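Local atomic coordinates of antitoxin HipB (Escherichia coli, PDB entry 4Z5H), a protein that neutralises the toxin HipA and, as a homodimer, binds and bends operator DNA to repress transcription of the hipBA operon. Residues 27-32 with 59-64; 41-44 with 49-52. The protein carries 1 engineered substitution. All coordinates share one frame; numbering follows the deposited sequence.

Interaction 1 (27-32 with 59-64). Engineered in segment 27-32: Ala-27 (natural residue Ser).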
loop_
_atom_site.group_PDB
_atom_site.type_symbol
_atom_site.label_atom_id
_atom_site.label_comp_id
_atom_site.label_asym_id
_atom_site.label_seq_id
_atom_site.Cartn_x
_atom_site.Cartn_y
_atom_site.Cartn_z
ATOM N N ALA A 27 6.883 8.576 -17.674
ATOM C CA ALA A 27 5.901 8.878 -18.694
ATOM C C ALA A 27 5.281 7.635 -19.322
ATOM O O ALA A 27 4.088 7.571 -19.481
ATOM C CB ALA A 27 6.503 9.764 -19.764
ATOM N N GLU A 28 6.097 6.651 -19.645
ATOM C CA GLU A 28 5.581 5.405 -20.172
ATOM C C GLU A 28 4.701 4.601 -19.210
ATOM O O GLU A 28 3.710 4.057 -19.628
ATOM C CB GLU A 28 6.652 4.539 -20.838
ATOM C CG GLU A 28 7.636 3.871 -19.923
ATOM C CD GLU A 28 8.680 3.072 -20.675
ATOM O OE1 GLU A 28 9.863 3.324 -20.489
ATOM O OE2 GLU A 28 8.315 2.187 -21.446
ATOM N N LEU A 29 5.060 4.531 -17.940
ATOM C CA LEU A 29 4.191 3.883 -16.978
ATOM C C LEU A 29 2.855 4.625 -16.844
ATOM O O LEU A 29 1.797 4.026 -16.887
ATOM C CB LEU A 29 4.877 3.762 -15.622
ATOM C CG LEU A 29 6.228 3.056 -15.578
ATOM C CD1 LEU A 29 6.732 2.910 -14.159
ATOM C CD2 LEU A 29 6.150 1.710 -16.243
ATOM N N ALA A 30 2.930 5.940 -16.749
ATOM C CA ALA A 30 1.776 6.774 -16.554
ATOM C C ALA A 30 0.788 6.609 -17.702
ATOM O O ALA A 30 -0.395 6.571 -17.478
ATOM C CB ALA A 30 2.188 8.222 -16.422
ATOM N N LYS A 31 1.299 6.511 -18.914
ATOM C CA LYS A 31 0.482 6.278 -20.085
ATOM C C LYS A 31 -0.212 4.932 -20.065
ATOM O O LYS A 31 -1.372 4.826 -20.384
ATOM C CB LYS A 31 1.326 6.367 -21.330
ATOM C CG LYS A 31 0.529 6.366 -22.608
ATOM C CD LYS A 31 1.309 7.029 -23.715
ATOM C CE LYS A 31 1.025 6.386 -25.055
ATOM N NZ LYS A 31 1.882 7.021 -26.088
ATOM N N LYS A 32 0.526 3.920 -19.665
ATOM C CA LYS A 32 0.044 2.576 -19.645
ATOM C C LYS A 32 -1.162 2.483 -18.713
ATOM O O LYS A 32 -2.125 1.816 -19.021
ATOM C CB LYS A 32 1.174 1.644 -19.197
ATOM C CG LYS A 32 0.849 0.167 -19.227
ATOM C CD LYS A 32 2.089 -0.708 -19.358
ATOM C CE LYS A 32 2.864 -0.815 -18.050
ATOM N NZ LYS A 32 4.120 -1.617 -18.103
ATOM N N LEU A 59 1.738 -0.137 -9.237
ATOM C CA LEU A 59 2.178 -1.489 -9.017
ATOM C C LEU A 59 1.885 -2.325 -10.251
ATOM O O LEU A 59 2.739 -3.035 -10.701
ATOM C CB LEU A 59 1.394 -2.106 -7.873
ATOM C CG LEU A 59 1.924 -2.443 -6.503
ATOM C CD1 LEU A 59 0.998 -3.412 -5.802
ATOM C CD2 LEU A 59 3.376 -2.861 -6.422
ATOM N N GLN A 60 0.694 -2.172 -10.814
ATOM C CA GLN A 60 0.315 -2.872 -12.025
ATOM C C GLN A 60 1.232 -2.511 -13.201
ATOM O O GLN A 60 1.686 -3.383 -13.901
ATOM C CB GLN A 60 -1.130 -2.570 -12.408
ATOM C CG GLN A 60 -1.615 -3.409 -13.573
ATOM C CD GLN A 60 -2.729 -2.779 -14.387
ATOM O OE1 GLN A 60 -3.092 -1.633 -14.194
ATOM N NE2 GLN A 60 -3.292 -3.552 -15.283
ATOM N N SER A 61 1.546 -1.235 -13.331
ATOM C CA SER A 61 2.407 -0.753 -14.397
ATOM C C SER A 61 3.792 -1.389 -14.317
ATOM O O SER A 61 4.399 -1.611 -15.323
ATOM C CB SER A 61 2.506 0.775 -14.425
ATOM O OG SER A 61 3.407 1.262 -13.494
ATOM N N LEU A 62 4.240 -1.694 -13.107
ATOM C CA LEU A 62 5.544 -2.255 -12.857
ATOM C C LEU A 62 5.546 -3.787 -12.922
ATOM O O LEU A 62 6.519 -4.411 -12.606
ATOM C CB LEU A 62 6.105 -1.756 -11.526
ATOM C CG LEU A 62 6.467 -0.280 -11.340
ATOM C CD1 LEU A 62 6.785 0.043 -9.890
ATOM C CD2 LEU A 62 7.612 0.139 -12.238
ATOM N N GLU A 63 4.423 -4.367 -13.307
ATOM C CA GLU A 63 4.232 -5.810 -13.330
ATOM C C GLU A 63 4.405 -6.464 -11.947
ATOM O O GLU A 63 4.877 -7.563 -11.822
ATOM C CB GLU A 63 5.136 -6.456 -14.388
ATOM C CG GLU A 63 4.935 -5.862 -15.759
ATOM C CD GLU A 63 5.883 -6.381 -16.827
ATOM O OE1 GLU A 63 6.951 -6.909 -16.509
ATOM O OE2 GLU A 63 5.554 -6.226 -18.004
ATOM N N LEU A 64 3.982 -5.745 -10.930
ATOM C CA LEU A 64 4.078 -6.159 -9.556
ATOM C C LEU A 64 2.717 -6.297 -8.896
ATOM O O LEU A 64 1.755 -5.703 -9.307
ATOM C CB LEU A 64 4.877 -5.154 -8.738
ATOM C CG LEU A 64 6.334 -4.870 -9.084
ATOM C CD1 LEU A 64 6.837 -3.698 -8.278
ATOM C CD2 LEU A 64 7.178 -6.093 -8.857
#

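Interaction 2 (41-44 with 49-52). With nucleotides of chain B; nucleotides of chain C.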
loop_
_atom_site.group_PDB
_atom_site.type_symbol
_atom_site.label_atom_id
_atom_site.label_comp_id
_atom_site.label_asym_id
_atom_site.label_seq_id
_atom_site.Cartn_x
_atom_site.Cartn_y
_atom_site.Cartn_z
ATOM N N SER A 41 5.725 11.075 -10.301
ATOM C CA SER A 41 6.812 11.819 -9.703
ATOM C C SER A 41 6.466 12.141 -8.233
ATOM O O SER A 41 7.285 12.000 -7.366
ATOM C CB SER A 41 7.125 13.079 -10.500
ATOM O OG SER A 41 7.989 13.921 -9.807
ATOM N N ASN A 42 5.237 12.536 -7.976
ATOM C CA ASN A 42 4.820 12.816 -6.616
ATOM C C ASN A 42 4.900 11.566 -5.736
ATOM O O ASN A 42 5.309 11.665 -4.617
ATOM C CB ASN A 42 3.434 13.457 -6.536
ATOM C CG ASN A 42 3.058 13.881 -5.119
ATOM O OD1 ASN A 42 3.493 14.901 -4.635
ATOM N ND2 ASN A 42 2.266 13.075 -4.455
ATOM N N PHE A 43 4.524 10.407 -6.271
ATOM C CA PHE A 43 4.587 9.177 -5.508
ATOM C C PHE A 43 6.028 8.841 -5.118
ATOM O O PHE A 43 6.289 8.549 -3.987
ATOM C CB PHE A 43 3.980 8.005 -6.293
ATOM C CG PHE A 43 4.342 6.640 -5.753
ATOM C CD1 PHE A 43 3.852 6.206 -4.541
ATOM C CD2 PHE A 43 5.209 5.823 -6.433
ATOM C CE1 PHE A 43 4.200 4.961 -4.048
ATOM C CE2 PHE A 43 5.551 4.580 -5.957
ATOM C CZ PHE A 43 5.050 4.144 -4.762
ATOM N N GLU A 44 6.930 8.891 -6.083
ATOM C CA GLU A 44 8.320 8.529 -5.858
ATOM C C GLU A 44 8.995 9.452 -4.832
ATOM O O GLU A 44 9.761 9.013 -4.024
ATOM C CB GLU A 44 9.090 8.457 -7.180
ATOM C CG GLU A 44 8.669 7.286 -8.058
ATOM C CD GLU A 44 9.561 7.052 -9.273
ATOM O OE1 GLU A 44 10.364 7.918 -9.613
ATOM O OE2 GLU A 44 9.448 5.985 -9.868
ATOM N N ASN A 49 1.161 11.075 1.345
ATOM C CA ASN A 49 -0.244 11.361 1.134
ATOM C C ASN A 49 -0.807 10.809 -0.169
ATOM O O ASN A 49 -1.917 11.103 -0.523
ATOM C CB ASN A 49 -0.542 12.845 1.305
ATOM C CG ASN A 49 -0.167 13.358 2.670
ATOM O OD1 ASN A 49 0.549 14.314 2.786
ATOM N ND2 ASN A 49 -0.651 12.720 3.695
ATOM N N THR A 50 -0.010 10.013 -0.861
ATOM C CA THR A 50 -0.426 9.308 -2.053
ATOM C C THR A 50 -1.571 8.318 -1.746
ATOM O O THR A 50 -1.569 7.670 -0.742
ATOM C CB THR A 50 0.768 8.548 -2.659
ATOM O OG1 THR A 50 1.728 9.485 -3.126
ATOM C CG2 THR A 50 0.339 7.695 -3.813
ATOM N N THR A 51 -2.560 8.268 -2.611
ATOM C CA THR A 51 -3.689 7.372 -2.439
ATOM C C THR A 51 -3.403 5.898 -2.747
ATOM O O THR A 51 -2.546 5.577 -3.539
ATOM C CB THR A 51 -4.912 7.816 -3.252
ATOM O OG1 THR A 51 -4.652 7.659 -4.644
ATOM C CG2 THR A 51 -5.286 9.246 -2.928
ATOM N N LEU A 52 -4.179 5.025 -2.143
ATOM C CA LEU A 52 -4.044 3.604 -2.334
ATOM C C LEU A 52 -4.277 3.274 -3.818
ATOM O O LEU A 52 -3.616 2.431 -4.351
ATOM C CB LEU A 52 -4.989 2.818 -1.429
ATOM C CG LEU A 52 -4.630 2.729 0.052
ATOM C CD1 LEU A 52 -5.538 1.829 0.840
ATOM C CD2 LEU A 52 -3.188 2.314 0.246
ATOM P P DA B 12 -0.028 15.796 -1.738
ATOM O OP1 DA B 12 1.005 14.783 -1.524
ATOM O OP2 DA B 12 0.283 17.009 -2.494
ATOM O "O5'" DA B 12 -1.246 15.048 -2.419
ATOM C "C5'" DA B 12 -2.046 14.122 -1.674
ATOM C "C4'" DA B 12 -2.955 13.362 -2.607
ATOM O "O4'" DA B 12 -4.055 14.206 -2.992
ATOM C "C3'" DA B 12 -2.304 12.932 -3.913
ATOM O "O3'" DA B 12 -2.960 11.774 -4.404
ATOM C "C2'" DA B 12 -2.564 14.114 -4.826
ATOM C "C1'" DA B 12 -3.900 14.647 -4.329
ATOM N N9 DA B 12 -3.994 16.100 -4.318
ATOM C C8 DA B 12 -3.028 17.014 -3.984
ATOM N N7 DA B 12 -3.436 18.257 -4.033
ATOM C C5 DA B 12 -4.766 18.154 -4.413
ATOM C C6 DA B 12 -5.759 19.115 -4.639
ATOM N N6 DA B 12 -5.561 20.427 -4.510
ATOM N N1 DA B 12 -6.980 18.678 -5.012
ATOM C C2 DA B 12 -7.181 17.362 -5.131
ATOM N N3 DA B 12 -6.328 16.361 -4.945
ATOM C C4 DA B 12 -5.124 16.830 -4.582
ATOM P P DA B 13 -2.391 11.025 -5.639
ATOM O OP1 DA B 13 -2.706 9.610 -5.480
ATOM O OP2 DA B 13 -1.011 11.441 -5.819
ATOM O "O5'" DA B 13 -3.246 11.599 -6.843
ATOM C "C5'" DA B 13 -4.647 11.320 -6.958
ATOM C "C4'" DA B 13 -5.237 12.118 -8.097
ATOM O "O4'" DA B 13 -5.323 13.508 -7.720
ATOM C "C3'" DA B 13 -4.421 12.070 -9.393
ATOM O "O3'" DA B 13 -5.251 11.611 -10.455
ATOM C "C2'" DA B 13 -3.965 13.501 -9.602
ATOM C "C1'" DA B 13 -5.009 14.293 -8.845
ATOM N N9 DA B 13 -4.544 15.593 -8.375
ATOM C C8 DA B 13 -3.315 15.908 -7.857
ATOM N N7 DA B 13 -3.183 17.172 -7.542
ATOM C C5 DA B 13 -4.407 17.728 -7.881
ATOM C C6 DA B 13 -4.906 19.038 -7.798
ATOM N N6 DA B 13 -4.209 20.066 -7.317
ATOM N N1 DA B 13 -6.165 19.259 -8.227
ATOM C C2 DA B 13 -6.866 18.228 -8.712
ATOM N N3 DA B 13 -6.508 16.954 -8.840
ATOM C C4 DA B 13 -5.253 16.768 -8.403
ATOM P P DA C 3 11.620 13.167 -10.549
ATOM O OP1 DA C 3 12.714 12.329 -10.145
ATOM O OP2 DA C 3 10.263 12.666 -10.437
ATOM O "O5'" DA C 3 11.710 14.545 -9.785
ATOM C "C5'" DA C 3 12.871 15.378 -9.919
ATOM C "C4'" DA C 3 12.497 16.835 -10.058
ATOM O "O4'" DA C 3 11.885 17.091 -11.340
ATOM C "C3'" DA C 3 11.536 17.388 -9.005
ATOM O "O3'" DA C 3 12.049 18.650 -8.595
ATOM C "C2'" DA C 3 10.225 17.506 -9.753
ATOM C "C1'" DA C 3 10.679 17.793 -11.170
ATOM N N9 DA C 3 9.764 17.356 -12.216
ATOM C C8 DA C 3 9.104 16.161 -12.309
ATOM N N7 DA C 3 8.354 16.054 -13.376
ATOM C C5 DA C 3 8.551 17.252 -14.044
ATOM C C6 DA C 3 8.038 17.763 -15.250
ATOM N N6 DA C 3 7.185 17.103 -16.032
ATOM N N1 DA C 3 8.423 19.000 -15.619
ATOM C C2 DA C 3 9.277 19.663 -14.838
ATOM N N3 DA C 3 9.816 19.300 -13.680
ATOM C C4 DA C 3 9.414 18.066 -13.338
HETATM O O HOH W 1 1.420 10.709 -5.988
#

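Interaction 1 (27-32 with 59-64)
Leu-29 and Ser-61 bring the two backbones to their closest approach, 5.6 Å between CA atoms, where the middle of helix 26-33 meets the C-terminal end of helix 52-61. Just beyond, Leu-62 is the first residue to leave helical angles, and Glu-63, with positive phi (60°), is the C-prime residue of a Schellman motif: Leu-64 N reaches back to Leu-59 O while Glu-63 N bonds Gln-60 O. The small Ser-61 suits the near point, since its short side chain lets the helices come close. Its CB points at the partner helix and OG lies 3.6 Å from Leu-29 CB. Chi1 of 81° sets OG between the backbone N and the carbonyl carbon, and its buried hydroxyl is satisfied within its own helix by Ile-58 O. Leu-29 then reaches past the serine to Leu-62. The two side chains cross at about a right angle, and a methyl of each, Leu-29 CD1 and Leu-62 CD2, meet at 3.5 Å, tighter than usual for carbons. One turn on, at the exposed border, Lys-32 is long enough to span the gap: its chain bends at chi3, swinging NZ to donate to Ser-61 O at 2.8 Å, in the carbonyl plane and on a lone pair. The bond serves a carbonyl close to the helix end, whose dipole would probably favour a positive charge, and Glu-63 OE2, 4.8 Å from Lys-32 NZ, may add some attraction. Trp-24, in the loop before helix 26-33, and Arg-19 of helix 8-21 touch both leucines. The contact thus packs helix 26-33, the first helix of the helix-turn-helix, against the end of helix 52-61, with Ile-40 of helix 37-45 alongside Leu-29, while Leu-64 leads into strand 64-70, which pairs antiparallel with a strand of the second subunit.

Interaction 2 (41-44 with 49-52)
Asn-42 and Phe-43 meet Thr-50 where helix 37-45, the second, recognition helix of the helix-turn-helix motif, lies beside the loop leading into helix 52-61. Ser-41, on the DNA side of the helix, donates its hydroxyl to DA3 OP2 of chain C at 2.7 Å. The Asn-42 and Thr-50 side chains run past each other, pointing opposite ways, and the asparagine amide can both give and take. ND2 and Thr-50 OG1, 3.9 Å apart, each donate to water 1, which in turn donates to DA13 OP2 of chain B, while OD1 receives a weak bond from Asn-46. Phe-43 faces the interior, packing on Ala-12 and Met-15 of helix 8-21. Its ring meets Thr-50 obliquely, CD1 lying 3.9 Å from CG2, and Leu-52 of the second subunit packs on both. A threonine suits this place because its methyl goes to the ring and its hydroxyl to the water. Glu-44 points away from the loop, to a salt bridge with Arg-19 and a hydrogen bond from Gln-26. Thr-51, the N-cap of helix 52-61, grips the same DA13 phosphate twice through OP1: from its backbone N at 3.2 Å, with an N-H...O angle of 162°, and from OG1 at 2.9 Å.

In the fold
Interactions 1 and 2 lie at the two ends of helix 52-61, with centres 14 Å apart and nearest atoms about 6 Å apart. They do not touch, but helix 8-21 connects them: Met-15 and Arg-19 each serve both contacts. Between them, 27-32 with 59-64 and 41-44 with 49-52 fasten both helices of the helix-turn-helix to the rest of the domain. Interaction 2 meets the operator backbone directly, whereas the nearest atom of interaction 1 is about 4 Å from the nucleic acid. The second subunit is reached differently: in interaction 1 through Leu-59 and Leu-64, which take no part across the contact itself, in interaction 2 through Phe-43 and Thr-50, which do.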